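PDB 3FBU: acetyltransferase, GNAT family from Bacillus anthracis str. Sterne, which binds coenzyme A and, as a GNAT-family member, probably transfers the acetyl group of acetyl-CoA to an acceptor that is not identified. Local coordinates for residues 21-26 and 38-44; 57-61 and 71-76; 100-105 and 134-138. One frame throughout, in Å; residues are numbered along the deposited sequence.

Interaction 1 (21-26 and 38-44)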
loop_
_atom_site.group_PDB
_atom_site.type_symbol
_atom_site.label_atom_id
_atom_site.label_comp_id
_atom_site.label_asym_id
_atom_site.label_seq_id
_atom_site.Cartn_x
_atom_site.Cartn_y
_atom_site.Cartn_z
ATOM N N VAL A 21 3.565 -21.082 -7.589
ATOM C CA VAL A 21 2.289 -20.362 -7.682
ATOM C C VAL A 21 1.519 -20.465 -6.367
ATOM O O VAL A 21 0.976 -19.464 -5.872
ATOM C CB VAL A 21 1.455 -20.876 -8.861
ATOM C CG1 VAL A 21 -0.010 -20.296 -8.839
ATOM C CG2 VAL A 21 2.160 -20.519 -10.154
ATOM N N HIS A 22 1.513 -21.660 -5.782
ATOM C CA HIS A 22 0.782 -21.890 -4.544
ATOM C C HIS A 22 1.237 -20.980 -3.387
ATOM O O HIS A 22 0.455 -20.603 -2.501
ATOM C CB HIS A 22 0.821 -23.366 -4.167
ATOM C CG HIS A 22 -0.157 -23.716 -3.101
ATOM N ND1 HIS A 22 -1.515 -23.715 -3.325
ATOM C CD2 HIS A 22 0.016 -24.031 -1.793
ATOM C CE1 HIS A 22 -2.136 -24.029 -2.201
ATOM N NE2 HIS A 22 -1.232 -24.230 -1.257
ATOM N N GLU A 23 2.492 -20.574 -3.412
ATOM C CA GLU A 23 3.028 -19.697 -2.384
ATOM C C GLU A 23 2.171 -18.424 -2.233
ATOM O O GLU A 23 2.019 -17.888 -1.131
ATOM C CB GLU A 23 4.490 -19.366 -2.726
ATOM C CG GLU A 23 5.205 -18.513 -1.700
ATOM C CD GLU A 23 6.668 -18.266 -2.085
ATOM O OE1 GLU A 23 7.083 -18.739 -3.172
ATOM O OE2 GLU A 23 7.389 -17.616 -1.300
ATOM N N TYR A 24 1.605 -17.937 -3.339
ATOM C CA TYR A 24 0.741 -16.748 -3.292
ATOM C C TYR A 24 -0.757 -17.030 -3.472
ATOM O O TYR A 24 -1.570 -16.313 -2.921
ATOM C CB TYR A 24 1.232 -15.652 -4.252
ATOM C CG TYR A 24 1.313 -15.991 -5.730
ATOM C CD1 TYR A 24 0.214 -15.799 -6.575
ATOM C CD2 TYR A 24 2.521 -16.412 -6.306
ATOM C CE1 TYR A 24 0.287 -16.110 -7.953
ATOM C CE2 TYR A 24 2.614 -16.698 -7.678
ATOM C CZ TYR A 24 1.510 -16.540 -8.501
ATOM O OH TYR A 24 1.626 -16.825 -9.854
ATOM N N THR A 25 -1.132 -18.062 -4.217
ATOM C CA THR A 25 -2.549 -18.366 -4.366
ATOM C C THR A 25 -3.194 -18.929 -3.079
ATOM O O THR A 25 -4.415 -18.912 -2.940
ATOM C CB THR A 25 -2.852 -19.272 -5.569
ATOM O OG1 THR A 25 -2.132 -20.501 -5.448
ATOM C CG2 THR A 25 -2.523 -18.558 -6.886
ATOM N N SER A 26 -2.366 -19.405 -2.148
ATOM C CA SER A 26 -2.826 -19.815 -0.816
ATOM C C SER A 26 -2.880 -18.660 0.184
ATOM O O SER A 26 -3.271 -18.847 1.352
ATOM C CB SER A 26 -1.897 -20.920 -0.292
ATOM O OG SER A 26 -0.572 -20.456 -0.111
ATOM N N VAL A 38 -8.916 -17.961 -1.545
ATOM C CA VAL A 38 -7.707 -18.764 -1.434
ATOM C C VAL A 38 -7.851 -20.124 -2.097
ATOM O O VAL A 38 -8.920 -20.755 -2.035
ATOM C CB VAL A 38 -7.292 -18.921 0.039
ATOM C CG1 VAL A 38 -6.273 -20.027 0.201
ATOM C CG2 VAL A 38 -6.752 -17.612 0.556
ATOM N N PHE A 39 -6.772 -20.548 -2.758
ATOM C CA PHE A 39 -6.679 -21.866 -3.385
ATOM C C PHE A 39 -6.157 -22.907 -2.390
ATOM O O PHE A 39 -5.248 -22.632 -1.615
ATOM C CB PHE A 39 -5.669 -21.855 -4.535
ATOM C CG PHE A 39 -6.162 -21.241 -5.817
ATOM C CD1 PHE A 39 -7.286 -20.424 -5.869
ATOM C CD2 PHE A 39 -5.445 -21.464 -6.992
ATOM C CE1 PHE A 39 -7.692 -19.852 -7.094
ATOM C CE2 PHE A 39 -5.825 -20.897 -8.193
ATOM C CZ PHE A 39 -6.964 -20.105 -8.257
ATOM N N THR A 40 -6.716 -24.104 -2.453
ATOM C CA THR A 40 -6.095 -25.294 -1.859
ATOM C C THR A 40 -4.977 -25.757 -2.800
ATOM O O THR A 40 -4.881 -25.280 -3.928
ATOM C CB THR A 40 -7.123 -26.430 -1.730
ATOM O OG1 THR A 40 -7.531 -26.849 -3.038
ATOM C CG2 THR A 40 -8.341 -25.953 -0.923
ATOM N N GLU A 41 -4.143 -26.688 -2.351
ATOM C CA GLU A 41 -3.111 -27.261 -3.208
ATOM C C GLU A 41 -3.716 -27.879 -4.464
ATOM O O GLU A 41 -3.174 -27.681 -5.560
ATOM C CB GLU A 41 -2.263 -28.316 -2.469
ATOM C CG GLU A 41 -1.260 -27.716 -1.518
ATOM C CD GLU A 41 -0.298 -28.749 -0.933
ATOM O OE1 GLU A 41 -0.408 -29.949 -1.276
ATOM O OE2 GLU A 41 0.571 -28.334 -0.143
ATOM N N GLU A 42 -4.827 -28.618 -4.320
ATOM C CA GLU A 42 -5.519 -29.172 -5.492
ATOM C C GLU A 42 -6.009 -28.063 -6.443
ATOM O O GLU A 42 -5.962 -28.241 -7.652
ATOM C CB GLU A 42 -6.705 -30.078 -5.114
ATOM C CG GLU A 42 -7.480 -30.586 -6.362
ATOM C CD GLU A 42 -8.213 -31.925 -6.175
ATOM O OE1 GLU A 42 -7.757 -32.759 -5.357
ATOM O OE2 GLU A 42 -9.240 -32.146 -6.873
ATOM N N ASP A 43 -6.485 -26.948 -5.891
ATOM C CA ASP A 43 -6.947 -25.803 -6.701
ATOM C C ASP A 43 -5.805 -25.262 -7.534
ATOM O O ASP A 43 -5.953 -25.032 -8.735
ATOM C CB ASP A 43 -7.466 -24.664 -5.822
ATOM C CG ASP A 43 -8.817 -24.961 -5.177
ATOM O OD1 ASP A 43 -9.578 -25.782 -5.739
ATOM O OD2 ASP A 43 -9.123 -24.317 -4.132
ATOM N N THR A 44 -4.651 -25.045 -6.899
ATOM C CA THR A 44 -3.490 -24.553 -7.642
ATOM C C THR A 44 -3.034 -25.526 -8.725
ATOM O O THR A 44 -2.762 -25.106 -9.848
ATOM C CB THR A 44 -2.340 -24.169 -6.738
ATOM O OG1 THR A 44 -2.814 -23.240 -5.739
ATOM C CG2 THR A 44 -1.183 -23.511 -7.581
#
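The imidazole of His22 lies between two side-chain carbons: CG of Glu41 sits 3.4 Å above one face of the His22 ring, a CH-pi contact offset toward the rim, and CB of Ser26 covers the opposite face at 3.5 Å from the ring plane. At the ring's edge, in plane, comes OG1 of Thr44. The arrangement joins the end of helix 18-25 to the start of helix 41-50, which opens with a capping box in which Asp43 N donates to Thr40 OG1 and Thr40 N to Asp43 OD2.

The edge contact is a hydrogen bond, His22 ND1 to Thr44 OG1 at 2.8 Å, and its angle of 176° is almost straight; either atom could be the donor. His22 reaches across because its CG stands anti to the backbone N (chi1 -167°), which carries the ring over the first turn of the second helix. Thr44 OG1 is held a second time, by Thr25 OG1 at 2.8 Å, so one hydroxyl links two residues of the other helix, while the methyl CG2 of Thr44 packs on Val21 CG1, 3.6 Å away. Ring and carboxylate planes of His22 and Glu41 are nearly perpendicular, and it is the aliphatic part of Glu41 that meets the imidazole.

Further along, CB of Thr25 rests obliquely against Phe39 at CD2, 3.7 Å away, and Thr44 OG1 lies at the edge of the phenyl ring. Where helix 18-25 ends, the backbone takes over: Phe39 N donates to Thr25 O over 2.9 Å, with an N-H...O angle of 175°.

Interaction 2 (57-61 and 71-76)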
loop_
_atom_site.group_PDB
_atom_site.type_symbol
_atom_site.label_atom_id
_atom_site.label_comp_id
_atom_site.label_asym_id
_atom_site.label_seq_id
_atom_site.Cartn_x
_atom_site.Cartn_y
_atom_site.Cartn_z
ATOM N N LYS A 57 -4.717 -19.181 -20.475
ATOM C CA LYS A 57 -5.170 -17.803 -20.217
ATOM C C LYS A 57 -4.394 -17.079 -19.104
ATOM O O LYS A 57 -4.719 -15.941 -18.743
ATOM C CB LYS A 57 -6.637 -17.818 -19.877
ATOM C CG LYS A 57 -7.493 -18.386 -21.012
ATOM C CD LYS A 57 -8.940 -18.418 -20.636
ATOM C CE LYS A 57 -9.799 -18.890 -21.798
ATOM N NZ LYS A 57 -9.129 -19.929 -22.670
ATOM N N ASN A 58 -3.413 -17.771 -18.533
ATOM C CA ASN A 58 -2.613 -17.285 -17.435
ATOM C C ASN A 58 -1.176 -17.718 -17.729
ATOM O O ASN A 58 -0.954 -18.840 -18.231
ATOM C CB ASN A 58 -3.122 -17.836 -16.082
ATOM C CG ASN A 58 -4.527 -17.364 -15.744
ATOM O OD1 ASN A 58 -4.692 -16.370 -15.048
ATOM N ND2 ASN A 58 -5.560 -18.075 -16.253
ATOM N N PHE A 59 -0.219 -16.831 -17.439
ATOM C CA PHE A 59 1.164 -17.018 -17.870
ATOM C C PHE A 59 2.133 -16.587 -16.787
ATOM O O PHE A 59 2.103 -15.447 -16.359
ATOM C CB PHE A 59 1.423 -16.224 -19.159
ATOM C CG PHE A 59 0.411 -16.498 -20.248
ATOM C CD1 PHE A 59 0.626 -17.515 -21.171
ATOM C CD2 PHE A 59 -0.758 -15.762 -20.329
ATOM C CE1 PHE A 59 -0.294 -17.772 -22.161
ATOM C CE2 PHE A 59 -1.696 -16.023 -21.310
ATOM C CZ PHE A 59 -1.464 -17.023 -22.231
ATOM N N PRO A 60 3.008 -17.510 -16.329
ATOM C CA PRO A 60 3.937 -17.165 -15.267
ATOM C C PRO A 60 4.952 -16.125 -15.697
ATOM O O PRO A 60 5.334 -16.088 -16.868
ATOM C CB PRO A 60 4.633 -18.512 -14.952
ATOM C CG PRO A 60 4.465 -19.308 -16.185
ATOM C CD PRO A 60 3.152 -18.921 -16.735
ATOM N N VAL A 61 5.384 -15.336 -14.719
ATOM C CA VAL A 61 6.346 -14.281 -14.870
ATOM C C VAL A 61 7.591 -14.771 -14.101
ATOM O O VAL A 61 7.534 -15.051 -12.899
ATOM C CB VAL A 61 5.814 -12.948 -14.292
ATOM C CG1 VAL A 61 6.882 -11.859 -14.385
ATOM C CG2 VAL A 61 4.526 -12.493 -15.023
ATOM N N GLY A 71 5.086 -14.417 -10.118
ATOM C CA GLY A 71 3.657 -14.164 -10.289
ATOM C C GLY A 71 3.176 -14.654 -11.630
ATOM O O GLY A 71 3.874 -15.383 -12.333
ATOM N N HIS A 72 1.940 -14.305 -11.960
ATOM C CA HIS A 72 1.430 -14.582 -13.285
ATOM C C HIS A 72 0.591 -13.426 -13.850
ATOM O O HIS A 72 0.020 -12.595 -13.119
ATOM C CB HIS A 72 0.681 -15.934 -13.331
ATOM C CG HIS A 72 -0.640 -15.956 -12.613
ATOM N ND1 HIS A 72 -0.771 -16.403 -11.312
ATOM C CD2 HIS A 72 -1.897 -15.624 -13.023
ATOM C CE1 HIS A 72 -2.037 -16.324 -10.943
ATOM N NE2 HIS A 72 -2.743 -15.848 -11.955
ATOM N N ILE A 73 0.602 -13.366 -15.174
ATOM C CA ILE A 73 -0.231 -12.455 -15.947
ATOM C C ILE A 73 -1.452 -13.210 -16.464
ATOM O O ILE A 73 -1.342 -14.335 -17.007
ATOM C CB ILE A 73 0.571 -11.859 -17.145
ATOM C CG1 ILE A 73 1.607 -10.823 -16.657
ATOM C CG2 ILE A 73 -0.381 -11.278 -18.203
ATOM C CD1 ILE A 73 1.041 -9.499 -16.120
ATOM N N VAL A 74 -2.605 -12.572 -16.287
ATOM C CA VAL A 74 -3.864 -13.017 -16.850
ATOM C C VAL A 74 -4.010 -12.317 -18.205
ATOM O O VAL A 74 -3.898 -11.102 -18.283
ATOM C CB VAL A 74 -5.037 -12.667 -15.923
ATOM C CG1 VAL A 74 -6.326 -13.267 -16.429
ATOM C CG2 VAL A 74 -4.773 -13.142 -14.470
ATOM N N PHE A 75 -4.224 -13.090 -19.268
ATOM C CA PHE A 75 -4.391 -12.493 -20.615
ATOM C C PHE A 75 -5.223 -13.413 -21.516
ATOM O O PHE A 75 -4.782 -14.491 -21.868
ATOM C CB PHE A 75 -3.028 -12.172 -21.220
ATOM C CG PHE A 75 -3.078 -11.248 -22.406
ATOM C CD1 PHE A 75 -3.632 -9.984 -22.305
ATOM C CD2 PHE A 75 -2.560 -11.650 -23.617
ATOM C CE1 PHE A 75 -3.645 -9.121 -23.383
ATOM C CE2 PHE A 75 -2.575 -10.775 -24.707
ATOM C CZ PHE A 75 -3.135 -9.523 -24.577
ATOM N N HIS A 76 -6.436 -12.980 -21.865
ATOM C CA HIS A 76 -7.372 -13.809 -22.626
ATOM C C HIS A 76 -8.405 -12.990 -23.387
ATOM O O HIS A 76 -8.663 -11.838 -23.071
ATOM C CB HIS A 76 -8.102 -14.814 -21.714
ATOM C CG HIS A 76 -8.870 -14.202 -20.584
ATOM N ND1 HIS A 76 -10.124 -13.648 -20.732
ATOM C CD2 HIS A 76 -8.547 -14.054 -19.275
ATOM C CE1 HIS A 76 -10.551 -13.209 -19.560
ATOM N NE2 HIS A 76 -9.605 -13.429 -18.663
HETATM O O HOH W 1 -5.583 -15.524 -11.918
#
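Asn58 and His72 lie side by side and point the same way from the sheet, their amide and imidazole planes 74° apart. Asn58 OD1 comes obliquely to the ring, 3.5 Å from His72 CD2, and also meets the methyl CG2 of Val74 at 3.3 Å. A water in the plane of the imidazole, at its edge, is hydrogen-bonded to His72 NE2 and gives a weak bond to Asn58 OD1. The other polar ends are engaged elsewhere: Asn58 ND2 with Asn51 OD1, and His72 ND1 with Tyr24 OH, so both nitrogens of the imidazole have partners and its rotation is probably well defined.

The two segments are neighbouring antiparallel strands of a beta hairpin within the mixed central sheet of the GNAT fold. Phe59 and Ile73 form a hydrogen-bonded pair: Phe59 N donates to Ile73 O, and Ile73 N returns a bond to Phe59 O at 2.8 Å. Asn58 with Val74 and Pro60 with His72 are the non-hydrogen-bonded pairs; beside the latter, Pro60 CA approaches Gly71 O as a CA-H...O contact of 3.4 Å.

On the face that carries Phe59, Val61 and Ile73, helix 99-114 packs against the two aliphatic residues. Val61 crosses Ile73 obliquely, CG2 to CG1 at 3.7 Å. With CG anti to its carbonyl carbon (chi1 -52°), Phe59 swings its ring along the strand pair until Phe75 O lies in plane at its edge, 3.5 Å from CE2. At the start of the first segment, the aliphatic chain of exposed Lys57 passes at about a right angle to His76, with Lys57 CG 3.7 Å from His76 CB.

Interaction 3 (100-105 and 134-138). With COA (coenzyme A), chain C.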
loop_
_atom_site.group_PDB
_atom_site.type_symbol
_atom_site.label_atom_id
_atom_site.label_comp_id
_atom_site.label_asym_id
_atom_site.label_seq_id
_atom_site.Cartn_x
_atom_site.Cartn_y
_atom_site.Cartn_z
ATOM N N ALA A 100 5.035 -6.230 -11.768
ATOM C CA ALA A 100 3.706 -6.366 -12.410
ATOM C C ALA A 100 3.625 -5.394 -13.567
ATOM O O ALA A 100 3.197 -5.761 -14.657
ATOM C CB ALA A 100 2.561 -6.167 -11.436
ATOM N N SER A 101 4.041 -4.147 -13.347
ATOM C CA SER A 101 3.928 -3.153 -14.421
ATOM C C SER A 101 4.829 -3.486 -15.599
ATOM O O SER A 101 4.416 -3.342 -16.752
ATOM C CB SER A 101 4.227 -1.739 -13.911
ATOM O OG SER A 101 3.399 -1.452 -12.779
ATOM N N GLU A 102 6.032 -3.968 -15.316
ATOM C CA GLU A 102 6.969 -4.372 -16.372
ATOM C C GLU A 102 6.393 -5.523 -17.184
ATOM O O GLU A 102 6.408 -5.478 -18.402
ATOM C CB GLU A 102 8.364 -4.731 -15.783
ATOM C CG GLU A 102 9.327 -5.266 -16.830
ATOM C CD GLU A 102 10.743 -5.561 -16.276
ATOM O OE1 GLU A 102 11.089 -5.044 -15.206
ATOM O OE2 GLU A 102 11.471 -6.335 -16.915
ATOM N N ALA A 103 5.839 -6.531 -16.500
ATOM C CA ALA A 103 5.267 -7.686 -17.181
ATOM C C ALA A 103 4.032 -7.297 -17.989
ATOM O O ALA A 103 3.859 -7.759 -19.126
ATOM C CB ALA A 103 4.925 -8.776 -16.180
ATOM N N ALA A 104 3.189 -6.446 -17.400
ATOM C CA ALA A 104 1.925 -6.056 -18.035
ATOM C C ALA A 104 2.199 -5.158 -19.214
ATOM O O ALA A 104 1.559 -5.312 -20.235
ATOM C CB ALA A 104 0.990 -5.369 -17.032
ATOM N N GLN A 105 3.180 -4.261 -19.106
ATOM C CA GLN A 105 3.594 -3.410 -20.246
ATOM C C GLN A 105 4.033 -4.269 -21.436
ATOM O O GLN A 105 3.615 -4.055 -22.579
ATOM C CB GLN A 105 4.709 -2.421 -19.827
ATOM C CG GLN A 105 5.128 -1.378 -20.889
ATOM C CD GLN A 105 6.112 -0.329 -20.345
ATOM O OE1 GLN A 105 6.432 -0.302 -19.137
ATOM N NE2 GLN A 105 6.601 0.550 -21.240
ATOM N N VAL A 134 -1.075 -0.088 -11.383
ATOM C CA VAL A 134 -0.456 -0.766 -12.520
ATOM C C VAL A 134 -1.147 -0.346 -13.828
ATOM O O VAL A 134 -0.497 -0.026 -14.829
ATOM C CB VAL A 134 -0.497 -2.267 -12.363
ATOM C CG1 VAL A 134 0.014 -2.935 -13.655
ATOM C CG2 VAL A 134 0.314 -2.698 -11.158
ATOM N N MET A 135 -2.477 -0.324 -13.812
ATOM C CA MET A 135 -3.234 0.025 -15.018
ATOM C C MET A 135 -2.824 1.401 -15.538
ATOM O O MET A 135 -2.565 1.577 -16.736
ATOM C CB MET A 135 -4.749 -0.021 -14.748
ATOM C CG MET A 135 -5.279 -1.430 -14.392
ATOM S SD MET A 135 -7.022 -1.483 -13.843
ATOM C CE MET A 135 -6.935 -3.117 -13.163
ATOM N N GLU A 136 -2.722 2.355 -14.629
ATOM C CA GLU A 136 -2.356 3.715 -15.004
ATOM C C GLU A 136 -0.919 3.787 -15.525
ATOM O O GLU A 136 -0.661 4.397 -16.561
ATOM C CB GLU A 136 -2.520 4.635 -13.791
ATOM C CG GLU A 136 -4.008 4.797 -13.376
ATOM C CD GLU A 136 -4.249 5.686 -12.171
ATOM O OE1 GLU A 136 -3.307 5.939 -11.368
ATOM O OE2 GLU A 136 -5.441 6.055 -11.996
ATOM N N LYS A 137 -0.013 3.136 -14.822
ATOM C CA LYS A 137 1.417 3.153 -15.162
ATOM C C LYS A 137 1.683 2.626 -16.564
ATOM O O LYS A 137 2.607 3.094 -17.270
ATOM C CB LYS A 137 2.211 2.312 -14.151
ATOM C CG LYS A 137 2.264 2.903 -12.740
ATOM C CD LYS A 137 2.660 1.867 -11.695
ATOM C CE LYS A 137 4.147 1.429 -11.781
ATOM N NZ LYS A 137 5.075 2.545 -12.050
ATOM N N ILE A 138 0.903 1.636 -16.999
ATOM C CA ILE A 138 1.122 1.043 -18.299
ATOM C C ILE A 138 0.326 1.734 -19.420
ATOM O O ILE A 138 0.379 1.312 -20.573
ATOM C CB ILE A 138 0.863 -0.520 -18.270
ATOM C CG1 ILE A 138 -0.615 -0.849 -18.044
ATOM C CG2 ILE A 138 1.798 -1.196 -17.251
ATOM C CD1 ILE A 138 -0.897 -2.328 -17.884
HETATM N N1A COA C . -1.404 2.492 -1.762
HETATM C C2A COA C . -1.065 3.268 -2.840
HETATM N N3A COA C . -0.196 2.793 -3.785
HETATM C C4A COA C . 0.314 1.540 -3.643
HETATM C C5A COA C . -0.018 0.738 -2.564
HETATM C C6A COA C . -0.912 1.219 -1.610
HETATM N N6A COA C . -1.283 0.469 -0.570
HETATM N N7A COA C . 0.636 -0.423 -2.699
HETATM C C8A COA C . 1.383 -0.382 -3.820
HETATM N N9A COA C . 1.195 0.841 -4.413
HETATM C C1B COA C . 1.667 1.314 -5.720
HETATM C C2B COA C . 3.190 1.268 -5.866
HETATM O O2B COA C . 3.818 2.409 -5.293
HETATM C C3B COA C . 3.296 1.209 -7.375
HETATM O O3B COA C . 3.175 2.506 -7.936
HETATM P P3B COA C . 4.438 3.466 -8.262
HETATM O O7A COA C . 4.021 4.604 -9.136
HETATM O O8A COA C . 4.992 3.940 -6.943
HETATM O O9A COA C . 5.447 2.606 -8.990
HETATM C C4B COA C . 2.087 0.357 -7.789
HETATM O O4B COA C . 1.147 0.492 -6.758
HETATM C C5B COA C . 2.424 -1.120 -7.951
HETATM O O5B COA C . 3.238 -1.240 -9.101
HETATM P P1A COA C . 4.160 -2.529 -9.319
HETATM O O1A COA C . 5.366 -2.438 -8.399
HETATM O O2A COA C . 4.515 -2.643 -10.749
HETATM O O3A COA C . 3.156 -3.715 -8.911
HETATM P P2A COA C . 3.525 -5.041 -8.070
HETATM O O4A COA C . 4.678 -5.745 -8.745
HETATM O O5A COA C . 3.745 -4.652 -6.605
HETATM O O6A COA C . 2.147 -5.872 -8.226
HETATM C CBP COA C . -0.178 -6.336 -7.942
HETATM C CCP COA C . 0.872 -5.251 -8.187
HETATM C CDP COA C . 0.059 -7.393 -9.036
HETATM C CEP COA C . -1.516 -5.606 -8.070
HETATM C CAP COA C . 0.004 -6.937 -6.523
HETATM O OAP COA C . -0.284 -5.981 -5.514
HETATM C C9P COA C . -0.899 -8.104 -6.260
HETATM O O9P COA C . -0.582 -9.342 -6.765
HETATM N N8P COA C . -2.056 -7.923 -5.616
HETATM C C7P COA C . -2.873 -9.057 -5.190
HETATM C C6P COA C . -3.639 -9.706 -6.330
HETATM C C5P COA C . -4.610 -8.726 -6.986
HETATM O O5P COA C . -5.449 -8.066 -6.331
HETATM N N4P COA C . -4.530 -8.658 -8.299
HETATM C C3P COA C . -5.301 -7.672 -9.066
HETATM C C2P COA C . -6.734 -8.073 -9.337
HETATM S S1P COA C . -7.532 -6.882 -10.456
#
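Ser101 directs OG away from its carbonyl carbon (chi1 -54°), toward both Lys137 and the cofactor, while Lys137 folds at its third and fourth torsions (71° and 41°) so that its CE comes to 3.1 Å from Ser101 OG and its ammonium reaches on to the ribose phosphate of coenzyme A. The two residues thus hold different phosphates. Ser101 OG donates to O2A of the pyrophosphate over 2.6 Å, and the backbone N of Ser101 donates to the same oxygen, giving O2A two grips from one residue; Ala100 N takes O4A of the neighbouring phosphorus. Lys137 NZ donates to O9A of the 3'-phosphate at 3.1 Å.

Away from the phosphates the segments meet through methyl groups set against serine oxygens and alanine. Val134 sets CG2 3.7 Å from Ser101 OG, and Ile138 places CG2 3.4 Å from Ser101 O and CD1 3.7 Å from Ala104 CB. Gly98 N also bonds coenzyme A. Amides at the first turn of helix 99-114 meeting a pyrophosphate, as Ala100 N and Ser101 N do, are the hallmark of the GNAT coenzyme A site, to which Lys137 of helix 129-137 adds its bond to the 3'-phosphate.

In the fold
After two short strands, 3-4 and 8-10, the chain makes helix 18-25, and interaction 1 closes the helix-free loop that leads to helix 41-50. The chain then enters strand 58-63, and interaction 2 closes the hairpin of strands 58-63 and 68-79. Interaction 3 makes the longest closure, taking in the rest of helix 99-114, strand 119-124 and the start of helix 129-137. The three lie in series, neither nested nor crossed. Tyr24 OH, from 21-26, reaches His72 ND1 in a probable hydrogen bond, joining interaction 1 to the sheet, while Ala103 packs on Val61 and Ile73, joining interactions 2 and 3. Interactions 1 and 3 do not touch and lie on opposite sides of the chain's centre.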